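Local coordinates for protein beta-glucosidase (Saccharopolyspora erythraea D, PDB 5M6G) that probably hydrolyses terminal, non-reducing beta-D-glucosyl residues to release beta-D-glucose, as a two-domain, magnesium-binding member of glycosyl hydrolase family 3, at residues 72-81 with 107-115; 256-267 with 291-301. All coordinates share one frame; numbering follows the deposited sequence.

Contact 1 (72-81 with 107-115); sequences RKAAGPQAVA and MYDSYQRAA
Pro-77 sets its CG over the centre of one face of the Tyr-111 ring, the side chains crossing at about a right angle: CG sits 4.0 Å from the ring centroid and only 11° off the normal, a CH-pi contact that a stiff, compact pyrrolidine ring makes well. Val-80 meets the same ring at its edge, CG2 to CE1 at 3.8 Å. With CG anti to its own carbonyl carbon (chi1 -84°), Tyr-111 sends its phenol past the start of helix 77-82, toward the turn that precedes it, where OH donates to the backbone O of Ala-75 at 2.7 Å. That bond fixes the tyrosine end against the turn just before Gly-76, the N-cap residue. Beyond the phenol, Arg-72 and Met-107 cross at about a right angle, NE lying 3.3 Å from SD, while NH1 of Arg-72 is held by Ser-94. Further along, the small side chains of Ala-81 and Ala-114 let the backbones draw close, with CB to CB at 4.0 Å, and a water donates to both Pro-77 O and Tyr-111 O. Helical segments 77-81 and 107-115 run in roughly the same direction, 36° apart, after strands 68-71 and 87-90 respectively; such neighbouring helices outside a parallel sheet are characteristic of the TIM-barrel-type N-terminal domain of family 3 glycosidases.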
loop_
_atom_site.group_PDB
_atom_site.type_symbol
_atom_site.label_atom_id
_atom_site.label_comp_id
_atom_site.label_asym_id
_atom_site.label_seq_id
_atom_site.Cartn_x
_atom_site.Cartn_y
_atom_site.Cartn_z
ATOM N N ARG A 72 -9.982 -13.664 -8.368
ATOM C CA ARG A 72 -11.289 -13.754 -9.021
ATOM C C ARG A 72 -11.202 -14.298 -10.446
ATOM O O ARG A 72 -12.151 -14.933 -10.914
ATOM C CB ARG A 72 -11.961 -12.383 -9.028
ATOM C CG ARG A 72 -11.068 -11.309 -9.655
ATOM C CD ARG A 72 -11.828 -10.010 -9.937
ATOM N NE ARG A 72 -12.762 -10.129 -11.056
ATOM C CZ ARG A 72 -12.420 -9.945 -12.327
ATOM N NH1 ARG A 72 -11.168 -9.648 -12.634
ATOM N NH2 ARG A 72 -13.329 -10.059 -13.290
ATOM N N LYS A 73 -10.095 -14.056 -11.160
ATOM C CA LYS A 73 -9.999 -14.570 -12.525
ATOM C C LYS A 73 -9.992 -16.095 -12.571
ATOM O O LYS A 73 -10.321 -16.674 -13.614
ATOM C CB LYS A 73 -8.747 -14.026 -13.218
ATOM C CG LYS A 73 -8.823 -12.541 -13.564
ATOM C CD LYS A 73 -7.643 -12.098 -14.439
ATOM C CE LYS A 73 -6.315 -12.261 -13.709
ATOM N NZ LYS A 73 -6.182 -11.295 -12.574
ATOM N N ALA A 74 -9.627 -16.757 -11.474
ATOM C CA ALA A 74 -9.543 -18.212 -11.460
ATOM C C ALA A 74 -10.849 -18.896 -11.085
ATOM O O ALA A 74 -10.995 -20.096 -11.353
ATOM C CB ALA A 74 -8.451 -18.681 -10.495
ATOM N N ALA A 75 -11.793 -18.185 -10.473
ATOM C CA ALA A 75 -13.017 -18.824 -9.999
ATOM C C ALA A 75 -14.146 -17.809 -9.963
ATOM O O ALA A 75 -14.081 -16.831 -9.215
ATOM C CB ALA A 75 -12.808 -19.436 -8.612
ATOM N N GLY A 76 -15.183 -18.045 -10.760
ATOM C CA GLY A 76 -16.378 -17.249 -10.664
ATOM C C GLY A 76 -17.190 -17.617 -9.442
ATOM O O GLY A 76 -16.845 -18.524 -8.666
ATOM N N PRO A 77 -18.303 -16.903 -9.260
ATOM C CA PRO A 77 -19.139 -17.138 -8.065
ATOM C C PRO A 77 -19.519 -18.591 -7.852
ATOM O O PRO A 77 -19.361 -19.113 -6.741
ATOM C CB PRO A 77 -20.362 -16.250 -8.338
ATOM C CG PRO A 77 -19.785 -15.094 -9.155
ATOM C CD PRO A 77 -18.762 -15.742 -10.050
ATOM N N GLN A 78 -20.003 -19.270 -8.897
ATOM C CA GLN A 78 -20.464 -20.645 -8.723
ATOM C C GLN A 78 -19.335 -21.560 -8.265
ATOM O O GLN A 78 -19.525 -22.374 -7.352
ATOM C CB GLN A 78 -21.084 -21.164 -10.022
ATOM C CG GLN A 78 -21.896 -22.432 -9.830
ATOM C CD GLN A 78 -22.878 -22.301 -8.684
ATOM O OE1 GLN A 78 -23.740 -21.420 -8.690
ATOM N NE2 GLN A 78 -22.741 -23.167 -7.683
ATOM N N ALA A 79 -18.153 -21.437 -8.876
ATOM C CA ALA A 79 -17.022 -22.282 -8.488
ATOM C C ALA A 79 -16.577 -22.003 -7.061
ATOM O O ALA A 79 -16.197 -22.927 -6.328
ATOM C CB ALA A 79 -15.848 -22.074 -9.439
ATOM N N VAL A 80 -16.575 -20.731 -6.657
ATOM C CA VAL A 80 -16.241 -20.402 -5.273
ATOM C C VAL A 80 -17.207 -21.101 -4.324
ATOM O O VAL A 80 -16.794 -21.723 -3.339
ATOM C CB VAL A 80 -16.240 -18.875 -5.067
ATOM C CG1 VAL A 80 -16.153 -18.533 -3.578
ATOM C CG2 VAL A 80 -15.077 -18.244 -5.837
ATOM N N ALA A 81 -18.506 -21.041 -4.625
ATOM C CA ALA A 81 -19.485 -21.729 -3.787
ATOM C C ALA A 81 -19.324 -23.246 -3.861
ATOM O O ALA A 81 -19.364 -23.925 -2.824
ATOM C CB ALA A 81 -20.906 -21.321 -4.180
ATOM N N MET A 107 -20.093 -6.891 -8.754
ATOM C CA MET A 107 -19.243 -8.074 -8.760
ATOM C C MET A 107 -19.185 -8.705 -7.375
ATOM O O MET A 107 -19.346 -9.923 -7.226
ATOM C CB MET A 107 -17.836 -7.705 -9.231
ATOM C CG MET A 107 -16.866 -8.895 -9.280
ATOM S SD MET A 107 -15.209 -8.324 -9.695
ATOM C CE MET A 107 -14.745 -7.494 -8.179
ATOM N N TYR A 108 -18.961 -7.879 -6.350
ATOM C CA TYR A 108 -18.916 -8.373 -4.979
ATOM C C TYR A 108 -20.212 -9.089 -4.604
ATOM O O TYR A 108 -20.186 -10.217 -4.101
ATOM C CB TYR A 108 -18.643 -7.217 -4.017
ATOM C CG TYR A 108 -18.639 -7.668 -2.579
ATOM C CD1 TYR A 108 -17.463 -8.094 -1.968
ATOM C CD2 TYR A 108 -19.822 -7.721 -1.845
ATOM C CE1 TYR A 108 -17.466 -8.534 -0.648
ATOM C CE2 TYR A 108 -19.837 -8.164 -0.550
ATOM C CZ TYR A 108 -18.658 -8.564 0.050
ATOM O OH TYR A 108 -18.683 -8.997 1.348
ATOM N N ASP A 109 -21.362 -8.439 -4.834
ATOM C CA ASP A 109 -22.642 -9.044 -4.476
ATOM C C ASP A 109 -22.880 -10.344 -5.225
ATOM O O ASP A 109 -23.533 -11.256 -4.699
ATOM C CB ASP A 109 -23.788 -8.071 -4.760
ATOM C CG ASP A 109 -23.851 -6.945 -3.762
ATOM O OD1 ASP A 109 -23.115 -7.001 -2.757
ATOM O OD2 ASP A 109 -24.647 -6.009 -3.975
ATOM N N SER A 110 -22.381 -10.442 -6.455
ATOM C CA SER A 110 -22.540 -11.674 -7.219
ATOM C C SER A 110 -21.801 -12.828 -6.544
ATOM O O SER A 110 -22.348 -13.929 -6.387
ATOM C CB SER A 110 -22.038 -11.453 -8.644
ATOM O OG SER A 110 -22.086 -12.646 -9.393
ATOM N N TYR A 111 -20.555 -12.593 -6.126
ATOM C CA TYR A 111 -19.833 -13.631 -5.392
ATOM C C TYR A 111 -20.547 -13.976 -4.093
ATOM O O TYR A 111 -20.694 -15.156 -3.743
ATOM C CB TYR A 111 -18.404 -13.174 -5.113
ATOM C CG TYR A 111 -17.445 -13.430 -6.251
ATOM C CD1 TYR A 111 -16.904 -14.691 -6.443
ATOM C CD2 TYR A 111 -17.072 -12.403 -7.133
ATOM C CE1 TYR A 111 -16.022 -14.948 -7.470
ATOM C CE2 TYR A 111 -16.181 -12.654 -8.171
ATOM C CZ TYR A 111 -15.665 -13.932 -8.334
ATOM O OH TYR A 111 -14.772 -14.220 -9.344
ATOM N N GLN A 112 -21.037 -12.961 -3.387
ATOM C CA GLN A 112 -21.659 -13.193 -2.092
ATOM C C GLN A 112 -22.948 -13.998 -2.227
ATOM O O GLN A 112 -23.194 -14.915 -1.432
ATOM C CB GLN A 112 -21.917 -11.857 -1.404
ATOM C CG GLN A 112 -22.191 -11.960 0.069
ATOM C CD GLN A 112 -21.020 -12.558 0.825
ATOM O OE1 GLN A 112 -20.895 -13.773 0.904
ATOM N NE2 GLN A 112 -20.154 -11.707 1.373
ATOM N N ARG A 113 -23.774 -13.694 -3.238
ATOM C CA ARG A 113 -25.004 -14.467 -3.429
ATOM C C ARG A 113 -24.713 -15.959 -3.557
ATOM O O ARG A 113 -25.428 -16.797 -2.982
ATOM C CB ARG A 113 -25.762 -13.975 -4.670
ATOM C CG ARG A 113 -26.493 -12.653 -4.496
ATOM C CD ARG A 113 -27.510 -12.454 -5.621
ATOM N NE ARG A 113 -26.834 -12.237 -6.888
ATOM C CZ ARG A 113 -26.416 -11.046 -7.309
ATOM N NH1 ARG A 113 -26.628 -9.961 -6.573
ATOM N NH2 ARG A 113 -25.790 -10.938 -8.474
ATOM N N ALA A 114 -23.668 -16.313 -4.310
ATOM C CA ALA A 114 -23.323 -17.719 -4.482
ATOM C C ALA A 114 -22.822 -18.332 -3.182
ATOM O O ALA A 114 -23.238 -19.441 -2.811
ATOM C CB ALA A 114 -22.285 -17.871 -5.590
ATOM N N ALA A 115 -21.949 -17.621 -2.461
ATOM C CA ALA A 115 -21.464 -18.127 -1.176
ATOM C C ALA A 115 -22.610 -18.346 -0.193
ATOM O O ALA A 115 -22.631 -19.341 0.541
ATOM C CB ALA A 115 -20.435 -17.159 -0.588
HETATM O O HOH W 1 -18.932 -17.098 -4.415
#

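Contact 2 (256-267 with 291-301); sequences REIHLPPFREAI and YLVNDVLKGEL
Leu-301 fills the tight part of this contact, its CB and two methyls meeting three different residues of 256-267. CD1 reaches tip to tip toward Leu-260 CD1 at 3.8 Å, and CB lies 4.0 Å from Ile-267 CD1. The same Ile-267 methyl touches CD1 of Leu-297 at 3.7 Å, so branched aliphatic chains, which fill space without needing polar partners, pack the two segments against each other. On the inner side Leu-260, Val-296 and Leu-297 all rest on Tyr-233 of strand 229-233.

Toward solvent the packing gives way to charge. Glu-300, its CG anti to the backbone N (chi1 180°) and its chain extended beyond, carries its carboxylate out to Arg-256, which grips it end-on: NH2 donates to OE1 at 2.7 Å and NH1 to OE2 at 2.9 Å, both nearly straight. Guanidinium and carboxylate are nearly coplanar, 7° apart, and both oxygens are met on their syn sides. Glu-252 takes NE of Arg-256 and the hydroxyl of Tyr-291, so the arginine bridges two acids. A methionine in its place would probably leave Glu-300 without its paired donors and free to turn. Arg-264, on the exposed side, lays a guanidinium face over Leu-301 CD2, but its NH2 stays 4.2 Å from Glu-300 OE2, too far for a salt bridge. Helices 252-259, 261-268 and 290-300 thus pack side by side against strand 229-233, characteristic of the helical layer of family 3's TIM-barrel-type N-terminal domain.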
loop_
_atom_site.group_PDB
_atom_site.type_symbol
_atom_site.label_atom_id
_atom_site.label_comp_id
_atom_site.label_asym_id
_atom_site.label_seq_id
_atom_site.Cartn_x
_atom_site.Cartn_y
_atom_site.Cartn_z
ATOM N N ARG A 256 14.037 -7.594 15.685
ATOM C CA ARG A 256 13.083 -7.202 16.714
ATOM C C ARG A 256 13.103 -5.705 16.980
ATOM O O ARG A 256 12.060 -5.126 17.309
ATOM C CB ARG A 256 13.365 -7.959 18.012
ATOM C CG ARG A 256 13.061 -9.437 17.931
ATOM C CD ARG A 256 13.485 -10.150 19.190
ATOM N NE ARG A 256 12.857 -11.464 19.301
ATOM C CZ ARG A 256 11.670 -11.681 19.861
ATOM N NH1 ARG A 256 10.967 -10.667 20.354
ATOM N NH2 ARG A 256 11.175 -12.914 19.917
ATOM N N GLU A 257 14.268 -5.059 16.861
ATOM C CA GLU A 257 14.345 -3.640 17.191
ATOM C C GLU A 257 13.914 -2.739 16.039
ATOM O O GLU A 257 13.352 -1.664 16.285
ATOM C CB GLU A 257 15.764 -3.276 17.637
ATOM C CG GLU A 257 16.159 -3.929 18.950
ATOM C CD GLU A 257 17.524 -3.484 19.428
ATOM O OE1 GLU A 257 18.255 -2.884 18.613
ATOM O OE2 GLU A 257 17.864 -3.745 20.605
ATOM N N ILE A 258 14.145 -3.145 14.796
ATOM C CA ILE A 258 13.838 -2.307 13.635
ATOM C C ILE A 258 12.505 -2.688 12.984
ATOM O O ILE A 258 11.651 -1.831 12.758
ATOM C CB ILE A 258 14.989 -2.362 12.610
ATOM C CG1 ILE A 258 16.295 -1.886 13.246
ATOM C CG2 ILE A 258 14.631 -1.526 11.368
ATOM C CD1 ILE A 258 17.474 -1.833 12.272
ATOM N N HIS A 259 12.303 -3.972 12.673
ATOM C CA HIS A 259 11.218 -4.372 11.782
ATOM C C HIS A 259 9.972 -4.854 12.504
ATOM O O HIS A 259 8.862 -4.680 11.987
ATOM C CB HIS A 259 11.712 -5.465 10.827
ATOM C CG HIS A 259 12.880 -5.036 9.993
ATOM N ND1 HIS A 259 12.731 -4.323 8.822
ATOM C CD2 HIS A 259 14.215 -5.187 10.177
ATOM C CE1 HIS A 259 13.924 -4.065 8.313
ATOM N NE2 HIS A 259 14.841 -4.577 9.115
ATOM N N LEU A 260 10.127 -5.446 13.680
ATOM C CA LEU A 260 9.015 -5.965 14.461
ATOM C C LEU A 260 8.113 -4.905 15.104
ATOM O O LEU A 260 6.899 -5.130 15.179
ATOM C CB LEU A 260 9.552 -6.898 15.547
ATOM C CG LEU A 260 8.470 -7.741 16.225
ATOM C CD1 LEU A 260 7.791 -8.673 15.213
ATOM C CD2 LEU A 260 9.076 -8.519 17.379
ATOM N N PRO A 261 8.631 -3.776 15.605
ATOM C CA PRO A 261 7.793 -2.879 16.431
ATOM C C PRO A 261 6.535 -2.399 15.725
ATOM O O PRO A 261 5.483 -2.295 16.375
ATOM C CB PRO A 261 8.740 -1.711 16.754
ATOM C CG PRO A 261 10.076 -2.381 16.827
ATOM C CD PRO A 261 10.048 -3.364 15.682
ATOM N N PRO A 262 6.574 -2.067 14.424
ATOM C CA PRO A 262 5.314 -1.652 13.776
ATOM C C PRO A 262 4.247 -2.735 13.791
ATOM O O PRO A 262 3.055 -2.412 13.847
ATOM C CB PRO A 262 5.747 -1.307 12.348
ATOM C CG PRO A 262 7.169 -0.869 12.506
ATOM C CD PRO A 262 7.716 -1.856 13.511
ATOM N N PHE A 263 4.636 -4.007 13.757
ATOM C CA PHE A 263 3.643 -5.065 13.905
ATOM C C PHE A 263 3.048 -5.075 15.307
ATOM O O PHE A 263 1.836 -5.248 15.465
ATOM C CB PHE A 263 4.260 -6.418 13.556
ATOM C CG PHE A 263 4.474 -6.596 12.091
ATOM C CD1 PHE A 263 3.401 -6.918 11.259
ATOM C CD2 PHE A 263 5.725 -6.363 11.529
ATOM C CE1 PHE A 263 3.593 -7.053 9.885
ATOM C CE2 PHE A 263 5.928 -6.481 10.164
ATOM C CZ PHE A 263 4.856 -6.822 9.335
ATOM N N ARG A 264 3.881 -4.880 16.334
ATOM C CA ARG A 264 3.378 -4.814 17.705
ATOM C C ARG A 264 2.342 -3.704 17.855
ATOM O O ARG A 264 1.277 -3.908 18.449
ATOM C CB ARG A 264 4.548 -4.595 18.674
ATOM C CG ARG A 264 4.325 -5.092 20.082
ATOM C CD ARG A 264 5.511 -4.742 20.995
ATOM N NE ARG A 264 6.749 -5.437 20.646
ATOM C CZ ARG A 264 7.076 -6.638 21.111
ATOM N NH1 ARG A 264 6.246 -7.272 21.930
ATOM N NH2 ARG A 264 8.224 -7.211 20.765
ATOM N N GLU A 265 2.646 -2.512 17.322
ATOM C CA GLU A 265 1.706 -1.396 17.391
ATOM C C GLU A 265 0.424 -1.684 16.619
ATOM O O GLU A 265 -0.670 -1.312 17.060
ATOM C CB GLU A 265 2.354 -0.121 16.848
ATOM C CG GLU A 265 3.026 0.723 17.915
ATOM C CD GLU A 265 2.031 1.271 18.916
ATOM O OE1 GLU A 265 1.244 2.169 18.541
ATOM O OE2 GLU A 265 2.036 0.792 20.073
ATOM N N ALA A 266 0.538 -2.295 15.440
ATOM C CA ALA A 266 -0.668 -2.591 14.670
ATOM C C ALA A 266 -1.548 -3.574 15.425
ATOM O O ALA A 266 -2.773 -3.430 15.457
ATOM C CB ALA A 266 -0.300 -3.137 13.290
ATOM N N ILE A 267 -0.927 -4.558 16.079
ATOM C CA ILE A 267 -1.677 -5.523 16.880
ATOM C C ILE A 267 -2.353 -4.832 18.061
ATOM O O ILE A 267 -3.520 -5.097 18.365
ATOM C CB ILE A 267 -0.737 -6.655 17.329
ATOM C CG1 ILE A 267 -0.320 -7.490 16.112
ATOM C CG2 ILE A 267 -1.385 -7.523 18.409
ATOM C CD1 ILE A 267 0.860 -8.418 16.380
ATOM N N TYR A 291 8.848 -20.429 13.727
ATOM C CA TYR A 291 9.292 -19.581 14.825
ATOM C C TYR A 291 8.699 -18.179 14.706
ATOM O O TYR A 291 8.067 -17.679 15.644
ATOM C CB TYR A 291 10.826 -19.522 14.881
ATOM C CG TYR A 291 11.331 -18.564 15.937
ATOM C CD1 TYR A 291 11.081 -18.801 17.283
ATOM C CD2 TYR A 291 12.042 -17.416 15.588
ATOM C CE1 TYR A 291 11.518 -17.928 18.259
ATOM C CE2 TYR A 291 12.491 -16.532 16.559
ATOM C CZ TYR A 291 12.231 -16.798 17.895
ATOM O OH TYR A 291 12.668 -15.930 18.870
ATOM N N LEU A 292 8.869 -17.532 13.552
ATOM C CA LEU A 292 8.424 -16.146 13.461
ATOM C C LEU A 292 6.905 -16.047 13.394
ATOM O O LEU A 292 6.316 -15.153 14.010
ATOM C CB LEU A 292 9.076 -15.447 12.261
ATOM C CG LEU A 292 10.576 -15.180 12.412
ATOM C CD1 LEU A 292 11.116 -14.411 11.218
ATOM C CD2 LEU A 292 10.857 -14.414 13.700
ATOM N N VAL A 293 6.249 -16.961 12.673
ATOM C CA VAL A 293 4.803 -16.839 12.467
ATOM C C VAL A 293 4.033 -17.423 13.646
ATOM O O VAL A 293 3.143 -16.778 14.209
ATOM C CB VAL A 293 4.383 -17.506 11.142
ATOM C CG1 VAL A 293 2.873 -17.429 10.970
ATOM C CG2 VAL A 293 5.062 -16.841 9.971
ATOM N N ASN A 294 4.347 -18.658 14.039
ATOM C CA ASN A 294 3.591 -19.227 15.148
ATOM C C ASN A 294 4.147 -18.783 16.492
ATOM O O ASN A 294 3.398 -18.290 17.347
ATOM C CB ASN A 294 3.563 -20.749 15.069
ATOM C CG ASN A 294 2.719 -21.355 16.175
ATOM O OD1 ASN A 294 1.495 -21.420 16.070
ATOM N ND2 ASN A 294 3.372 -21.768 17.261
ATOM N N ASP A 295 5.455 -18.940 16.702
ATOM C CA ASP A 295 5.997 -18.722 18.040
ATOM C C ASP A 295 6.017 -17.240 18.395
ATOM O O ASP A 295 5.594 -16.849 19.490
ATOM C CB ASP A 295 7.396 -19.331 18.148
ATOM C CG ASP A 295 7.373 -20.853 18.081
ATOM O OD1 ASP A 295 6.270 -21.440 18.076
ATOM O OD2 ASP A 295 8.459 -21.462 18.040
ATOM N N VAL A 296 6.482 -16.394 17.484
ATOM C CA VAL A 296 6.618 -14.977 17.811
ATOM C C VAL A 296 5.321 -14.214 17.559
ATOM O O VAL A 296 4.807 -13.539 18.456
ATOM C CB VAL A 296 7.815 -14.369 17.051
ATOM C CG1 VAL A 296 7.916 -12.864 17.304
ATOM C CG2 VAL A 296 9.106 -15.075 17.488
ATOM N N LEU A 297 4.736 -14.331 16.363
ATOM C CA LEU A 297 3.574 -13.503 16.043
ATOM C C LEU A 297 2.338 -13.944 16.819
ATOM O O LEU A 297 1.730 -13.153 17.546
ATOM C CB LEU A 297 3.303 -13.529 14.541
ATOM C CG LEU A 297 2.004 -12.841 14.099
ATOM C CD1 LEU A 297 2.025 -11.352 14.425
ATOM C CD2 LEU A 297 1.838 -13.056 12.623
ATOM N N LYS A 298 1.933 -15.205 16.655
ATOM C CA LYS A 298 0.750 -15.688 17.359
ATOM C C LYS A 298 1.024 -15.860 18.847
ATOM O O LYS A 298 0.164 -15.554 19.681
ATOM C CB LYS A 298 0.276 -17.006 16.746
ATOM C CG LYS A 298 -0.440 -16.838 15.413
ATOM C CD LYS A 298 -1.010 -18.159 14.925
ATOM C CE LYS A 298 -1.840 -17.969 13.661
ATOM N NZ LYS A 298 -2.449 -19.268 13.223
ATOM N N GLY A 299 2.216 -16.329 19.201
ATOM C CA GLY A 299 2.491 -16.661 20.586
ATOM C C GLY A 299 2.938 -15.460 21.387
ATOM O O GLY A 299 2.171 -14.905 22.179
ATOM N N GLU A 300 4.179 -15.030 21.153
ATOM C CA GLU A 300 4.770 -13.976 21.970
ATOM C C GLU A 300 4.006 -12.664 21.833
ATOM O O GLU A 300 3.730 -11.995 22.836
ATOM C CB GLU A 300 6.236 -13.792 21.597
ATOM C CG GLU A 300 6.900 -12.707 22.410
ATOM C CD GLU A 300 8.293 -12.375 21.930
ATOM O OE1 GLU A 300 8.985 -13.281 21.416
ATOM O OE2 GLU A 300 8.681 -11.195 22.064
ATOM N N LEU A 301 3.660 -12.271 20.597
ATOM C CA LEU A 301 2.899 -11.047 20.378
ATOM C C LEU A 301 1.409 -11.240 20.605
ATOM O O LEU A 301 0.661 -10.254 20.572
ATOM C CB LEU A 301 3.129 -10.506 18.956
ATOM C CG LEU A 301 4.571 -10.111 18.612
ATOM C CD1 LEU A 301 4.670 -9.318 17.304
ATOM C CD2 LEU A 301 5.191 -9.340 19.754
#

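How the contacts relate
Contact 1 and contact 2 come one after the other along the chain, the first closing before the second opens, and both fall within the family 3 N-terminal range. Their centres are 34 Å apart and their nearest atoms about 22 Å, so they do not touch. Contact 1 joins helices 77-82 and 101-116 beside strands 87-90 and 125-128; contact 2 joins helices 252-259 and 261-268 to helix 290-300, against strands 229-233 and 306-308. They therefore belong to separate parts of the helical layer around the barrel-like domain. The side chain of Arg-72 is about 10 Å from the bound sorbitol, and that of Leu-297 about 10 Å from the side chain of the sorbitol-binding Lys-231.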